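Local coordinates for tail fiber protein (Acinetobacter phage AM24, PDB 5W5P) that probably recognises, and may cleave, the capsular polysaccharide of Acinetobacter baumannii as the trimeric tailspike of the phage, at residues 261-266 with 284-289; 310-315 with 332-337. One frame throughout, in Å; residues are numbered along the deposited sequence.

Interaction 1 of 2, residues 261-266 with 284-289; sequences TIEENH and VSRNFC
Arg286 and Glu263 form a salt bridge across two successive rungs of the parallel beta-helix. Arg286 NE lies 2.8 Å from Glu263 OE1 and meets it on the anti side of the carboxylate; NH2 adds a weak bond to the same oxygen. The Glu263 chain is extended, with CG anti to the backbone N (chi1 -166°), and runs alongside the arginine in the same direction. The second acid, Glu264, brings OE2 to 4.1 Å from Arg286 NE, beyond a salt bridge, though it may add to the negative field there; its OE1 pairs with Lys232 of the second subunit. Backbone bonds hold both ends of the contact: Ser285 N to Ile262 O, 3.0 Å, and Phe288 N to Asn265 O, 3.0 Å. Between them both chains turn at residues with positive phi, Glu264 and Arg286. Farther along, the edge of Phe288 is turned to the face of His266, planes 61° apart and centroids 5.6 Å. His266 NE2 bonds Glu203 of the second subunit. Ile262 and Val284 meet loosely in the interior and both touch strand 272-276. Strand 229-232 flanks residues 261-264, while Phe288 packs on Leu315 of strand 315-317.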
loop_
_atom_site.group_PDB
_atom_site.type_symbol
_atom_site.label_atom_id
_atom_site.label_comp_id
_atom_site.label_asym_id
_atom_site.label_seq_id
_atom_site.Cartn_x
_atom_site.Cartn_y
_atom_site.Cartn_z
ATOM N N THR A 261 -8.553 -1.556 -12.619
ATOM C CA THR A 261 -8.402 -1.001 -11.280
ATOM C C THR A 261 -9.776 -0.583 -10.778
ATOM O O THR A 261 -10.408 0.305 -11.359
ATOM C CB THR A 261 -7.445 0.194 -11.277
ATOM O OG1 THR A 261 -6.130 -0.239 -11.647
ATOM C CG2 THR A 261 -7.392 0.846 -9.895
ATOM N N ILE A 262 -10.233 -1.222 -9.707
ATOM C CA ILE A 262 -11.531 -0.954 -9.100
ATOM C C ILE A 262 -11.265 -0.378 -7.716
ATOM O O ILE A 262 -10.890 -1.111 -6.792
ATOM C CB ILE A 262 -12.391 -2.223 -9.029
ATOM C CG1 ILE A 262 -12.572 -2.808 -10.428
ATOM C CG2 ILE A 262 -13.727 -1.935 -8.370
ATOM C CD1 ILE A 262 -13.394 -4.073 -10.468
ATOM N N GLU A 263 -11.456 0.934 -7.568
ATOM C CA GLU A 263 -10.988 1.653 -6.392
ATOM C C GLU A 263 -11.975 2.747 -6.005
ATOM O O GLU A 263 -12.508 3.442 -6.871
ATOM C CB GLU A 263 -9.600 2.262 -6.651
ATOM C CG GLU A 263 -8.875 2.751 -5.407
ATOM C CD GLU A 263 -7.472 3.265 -5.701
ATOM O OE1 GLU A 263 -6.702 3.481 -4.741
ATOM O OE2 GLU A 263 -7.145 3.463 -6.890
ATOM N N GLU A 264 -12.214 2.886 -4.697
ATOM C CA GLU A 264 -13.003 3.987 -4.131
ATOM C C GLU A 264 -14.441 4.002 -4.657
ATOM O O GLU A 264 -14.975 5.042 -5.053
ATOM C CB GLU A 264 -12.314 5.333 -4.370
ATOM C CG GLU A 264 -11.260 5.678 -3.316
ATOM C CD GLU A 264 -9.932 6.117 -3.920
ATOM O OE1 GLU A 264 -9.953 6.850 -4.938
ATOM O OE2 GLU A 264 -8.870 5.724 -3.379
ATOM N N ASN A 265 -15.083 2.837 -4.631
ATOM C CA ASN A 265 -16.476 2.687 -5.032
ATOM C C ASN A 265 -17.329 2.307 -3.829
ATOM O O ASN A 265 -16.823 2.000 -2.748
ATOM C CB ASN A 265 -16.638 1.630 -6.131
ATOM C CG ASN A 265 -15.963 2.024 -7.423
ATOM O OD1 ASN A 265 -16.378 2.976 -8.092
ATOM N ND2 ASN A 265 -14.915 1.292 -7.788
ATOM N N HIS A 266 -18.642 2.318 -4.041
ATOM C CA HIS A 266 -19.621 1.912 -3.039
ATOM C C HIS A 266 -20.391 0.718 -3.610
ATOM O O HIS A 266 -21.325 0.887 -4.397
ATOM C CB HIS A 266 -20.555 3.074 -2.685
ATOM C CG HIS A 266 -19.841 4.322 -2.258
ATOM N ND1 HIS A 266 -19.763 4.721 -0.941
ATOM C CD2 HIS A 266 -19.186 5.265 -2.976
ATOM C CE1 HIS A 266 -19.085 5.853 -0.864
ATOM N NE2 HIS A 266 -18.723 6.203 -2.086
ATOM N N VAL A 284 -8.108 -4.181 -6.798
ATOM C CA VAL A 284 -9.410 -3.963 -6.180
ATOM C C VAL A 284 -9.178 -3.468 -4.758
ATOM O O VAL A 284 -9.067 -4.268 -3.823
ATOM C CB VAL A 284 -10.269 -5.243 -6.204
ATOM C CG1 VAL A 284 -11.613 -4.986 -5.553
ATOM C CG2 VAL A 284 -10.451 -5.760 -7.636
ATOM N N SER A 285 -9.104 -2.146 -4.583
ATOM C CA SER A 285 -8.661 -1.554 -3.329
ATOM C C SER A 285 -9.588 -0.430 -2.881
ATOM O O SER A 285 -10.133 0.316 -3.701
ATOM C CB SER A 285 -7.234 -1.008 -3.453
ATOM O OG SER A 285 -6.312 -2.038 -3.753
ATOM N N ARG A 286 -9.750 -0.318 -1.556
ATOM C CA ARG A 286 -10.394 0.828 -0.910
ATOM C C ARG A 286 -11.831 1.027 -1.405
ATOM O O ARG A 286 -12.260 2.140 -1.712
ATOM C CB ARG A 286 -9.558 2.102 -1.099
ATOM C CG ARG A 286 -8.207 2.075 -0.379
ATOM C CD ARG A 286 -7.222 3.090 -0.958
ATOM N NE ARG A 286 -6.522 2.583 -2.140
ATOM C CZ ARG A 286 -5.392 1.878 -2.104
ATOM N NH1 ARG A 286 -4.820 1.590 -0.946
ATOM N NH2 ARG A 286 -4.828 1.459 -3.230
ATOM N N ASN A 287 -12.587 -0.064 -1.460
ATOM C CA ASN A 287 -13.999 -0.019 -1.808
ATOM C C ASN A 287 -14.848 -0.350 -0.588
ATOM O O ASN A 287 -14.514 -1.251 0.183
ATOM C CB ASN A 287 -14.339 -0.998 -2.938
ATOM C CG ASN A 287 -13.496 -0.791 -4.175
ATOM O OD1 ASN A 287 -12.449 -1.425 -4.346
ATOM N ND2 ASN A 287 -13.962 0.074 -5.064
ATOM N N PHE A 288 -15.954 0.373 -0.424
ATOM C CA PHE A 288 -16.928 0.102 0.633
ATOM C C PHE A 288 -17.920 -0.938 0.114
ATOM O O PHE A 288 -18.865 -0.604 -0.604
ATOM C CB PHE A 288 -17.645 1.387 1.040
ATOM C CG PHE A 288 -16.744 2.435 1.639
ATOM C CD1 PHE A 288 -15.711 2.073 2.493
ATOM C CD2 PHE A 288 -16.934 3.783 1.353
ATOM C CE1 PHE A 288 -14.884 3.033 3.053
ATOM C CE2 PHE A 288 -16.111 4.751 1.911
ATOM C CZ PHE A 288 -15.084 4.372 2.765
ATOM N N CYS A 289 -17.725 -2.205 0.475
ATOM C CA CYS A 289 -18.579 -3.288 -0.011
ATOM C C CYS A 289 -19.467 -3.797 1.117
ATOM O O CYS A 289 -18.966 -4.324 2.115
ATOM C CB CYS A 289 -17.754 -4.434 -0.589
ATOM S SG CYS A 289 -16.364 -3.923 -1.604
HETATM O O HOH W 1 -15.034 3.905 -1.318
#

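Interaction 2 of 2, residues 310-315 with 332-337; sequences RCDGNL and TFIGNY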
loop_
_atom_site.group_PDB
_atom_site.type_symbol
_atom_site.label_atom_id
_atom_site.label_comp_id
_atom_site.label_asym_id
_atom_site.label_seq_id
_atom_site.Cartn_x
_atom_site.Cartn_y
_atom_site.Cartn_z
ATOM N N ARG A 310 -3.746 -6.986 -6.430
ATOM C CA ARG A 310 -3.650 -6.274 -5.164
ATOM C C ARG A 310 -5.064 -5.996 -4.687
ATOM O O ARG A 310 -5.895 -5.514 -5.464
ATOM C CB ARG A 310 -2.869 -4.957 -5.291
ATOM C CG ARG A 310 -1.609 -5.036 -6.130
ATOM C CD ARG A 310 -1.914 -4.865 -7.613
ATOM N NE ARG A 310 -0.764 -4.339 -8.337
ATOM C CZ ARG A 310 -0.662 -4.320 -9.662
ATOM N NH1 ARG A 310 0.429 -3.834 -10.239
ATOM N NH2 ARG A 310 -1.650 -4.792 -10.408
ATOM N N CYS A 311 -5.339 -6.316 -3.426
ATOM C CA CYS A 311 -6.624 -6.020 -2.796
ATOM C C CYS A 311 -6.323 -5.399 -1.437
ATOM O O CYS A 311 -6.058 -6.118 -0.469
ATOM C CB CYS A 311 -7.482 -7.276 -2.668
ATOM S SG CYS A 311 -7.831 -8.124 -4.241
ATOM N N ASP A 312 -6.366 -4.067 -1.364
ATOM C CA ASP A 312 -5.923 -3.334 -0.187
ATOM C C ASP A 312 -7.036 -2.452 0.369
ATOM O O ASP A 312 -7.819 -1.869 -0.387
ATOM C CB ASP A 312 -4.697 -2.472 -0.510
ATOM C CG ASP A 312 -3.561 -3.276 -1.122
ATOM O OD1 ASP A 312 -3.465 -4.489 -0.837
ATOM O OD2 ASP A 312 -2.757 -2.690 -1.883
ATOM N N GLY A 313 -7.099 -2.364 1.698
ATOM C CA GLY A 313 -7.958 -1.405 2.369
ATOM C C GLY A 313 -9.429 -1.467 2.018
ATOM O O GLY A 313 -10.134 -0.464 2.173
ATOM N N ASN A 314 -9.920 -2.613 1.551
ATOM C CA ASN A 314 -11.335 -2.758 1.254
ATOM C C ASN A 314 -12.145 -2.929 2.537
ATOM O O ASN A 314 -11.633 -3.345 3.580
ATOM C CB ASN A 314 -11.583 -3.963 0.348
ATOM C CG ASN A 314 -11.118 -3.734 -1.072
ATOM O OD1 ASN A 314 -11.697 -2.933 -1.809
ATOM N ND2 ASN A 314 -10.075 -4.452 -1.471
ATOM N N LEU A 315 -13.430 -2.595 2.445
ATOM C CA LEU A 315 -14.420 -2.982 3.441
ATOM C C LEU A 315 -15.213 -4.156 2.885
ATOM O O LEU A 315 -15.646 -4.120 1.728
ATOM C CB LEU A 315 -15.343 -1.813 3.781
ATOM C CG LEU A 315 -16.702 -2.070 4.436
ATOM C CD1 LEU A 315 -16.553 -2.363 5.906
ATOM C CD2 LEU A 315 -17.598 -0.857 4.235
ATOM N N THR A 332 -0.852 -9.393 -3.405
ATOM C CA THR A 332 -0.756 -8.636 -2.166
ATOM C C THR A 332 -2.154 -8.333 -1.647
ATOM O O THR A 332 -3.054 -8.003 -2.423
ATOM C CB THR A 332 0.040 -7.331 -2.361
ATOM O OG1 THR A 332 -0.297 -6.739 -3.621
ATOM C CG2 THR A 332 1.548 -7.597 -2.311
ATOM N N PHE A 333 -2.337 -8.469 -0.333
ATOM C CA PHE A 333 -3.604 -8.164 0.340
ATOM C C PHE A 333 -3.262 -7.416 1.628
ATOM O O PHE A 333 -2.942 -8.043 2.642
ATOM C CB PHE A 333 -4.408 -9.425 0.638
ATOM C CG PHE A 333 -4.749 -10.242 -0.582
ATOM C CD1 PHE A 333 -3.807 -11.092 -1.147
ATOM C CD2 PHE A 333 -6.016 -10.183 -1.149
ATOM C CE1 PHE A 333 -4.104 -11.849 -2.254
ATOM C CE2 PHE A 333 -6.320 -10.944 -2.263
ATOM C CZ PHE A 333 -5.357 -11.780 -2.816
ATOM N N ILE A 334 -3.348 -6.086 1.591
ATOM C CA ILE A 334 -2.842 -5.227 2.655
ATOM C C ILE A 334 -4.006 -4.459 3.269
ATOM O O ILE A 334 -4.650 -3.642 2.598
ATOM C CB ILE A 334 -1.759 -4.264 2.148
ATOM C CG1 ILE A 334 -0.714 -5.020 1.318
ATOM C CG2 ILE A 334 -1.145 -3.478 3.314
ATOM C CD1 ILE A 334 0.486 -4.182 0.919
ATOM N N GLY A 335 -4.272 -4.713 4.548
ATOM C CA GLY A 335 -5.127 -3.835 5.322
ATOM C C GLY A 335 -6.607 -3.936 5.049
ATOM O O GLY A 335 -7.334 -2.969 5.275
ATOM N N ASN A 336 -7.083 -5.079 4.565
ATOM C CA ASN A 336 -8.514 -5.231 4.352
ATOM C C ASN A 336 -9.254 -5.310 5.684
ATOM O O ASN A 336 -8.685 -5.635 6.730
ATOM C CB ASN A 336 -8.807 -6.470 3.511
ATOM C CG ASN A 336 -8.424 -6.283 2.063
ATOM O OD1 ASN A 336 -8.929 -5.381 1.389
ATOM N ND2 ASN A 336 -7.503 -7.115 1.580
ATOM N N TYR A 337 -10.545 -4.994 5.630
ATOM C CA TYR A 337 -11.430 -5.000 6.789
ATOM C C TYR A 337 -12.544 -6.001 6.504
ATOM O O TYR A 337 -13.437 -5.732 5.691
ATOM C CB TYR A 337 -11.977 -3.593 7.049
ATOM C CG TYR A 337 -12.947 -3.444 8.210
ATOM C CD1 TYR A 337 -14.274 -3.840 8.088
ATOM C CD2 TYR A 337 -12.548 -2.859 9.407
ATOM C CE1 TYR A 337 -15.163 -3.692 9.129
ATOM C CE2 TYR A 337 -13.436 -2.701 10.457
ATOM C CZ TYR A 337 -14.743 -3.118 10.311
ATOM O OH TYR A 337 -15.637 -2.966 11.348
HETATM O O HOH W 2 -0.595 -3.703 -3.001
#
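Asn336 ties its own turn to that of 310-315 through both ends of its amide. Asn336 ND2 donates to Cys311 O at 2.7 Å, from above the carbonyl plane. Asn336 OD1 accepts from Asn314 N, 2.9 Å, and from Asn314 ND2, 3.2 Å, from opposite faces of the amide plane. The two side chains lie side by side with planes 9° apart, stacked as in the asparagine ladder of a parallel beta-helix. The Asn314 amide also bonds Val284 and Asn287 of the preceding level. With its CG beside its own backbone N (chi1 -54°), Asp312 brings OD1 2.9 Å from Ile334 N, well out of the carboxylate plane; OD2 receives a water that also donates to Thr332 OG1. Cys311 N to Thr332 O, Gly313 N to Ile334 O and Tyr337 N to Asn314 O carry the rest of the backbone pairing, with a weak bond from Ile334 N to Cys311 O. Cys311 CB rests 3.6 Å from Phe333 CD2, and Leu315 CD1 lies 3.5 Å from Tyr337 CD1. Ile334 meets Ile334 of both other subunits. Strand 321-328 packs against Cys311 and Phe333; strand 365-375 follows on the far side, where Asn372 bonds Phe333 O and Asn336 N.

How the interactions relate
Interactions 1 and 2 are consecutive levels of the same parallel stack, their centres 10 Å apart, and interaction 1 closes before interaction 2 opens. The levels touch directly. Asn314 ND2 lies 2.6 Å from Val284 O, and Arg286 N lies 2.7 Å from Asp312 O, both probable hydrogen bonds. The turn at 284-289 is thus held by 261-266 on one side and by 310-315 on the other. Asn287, Asn314 and Asn336 occupy matching places on successive levels, an asparagine ladder of the kind known from parallel beta-helices. Both contacts touch the second and third subunits. A bound zinc ion lies about 13 Å from the His266 side chain, too far for His266 to be a ligand.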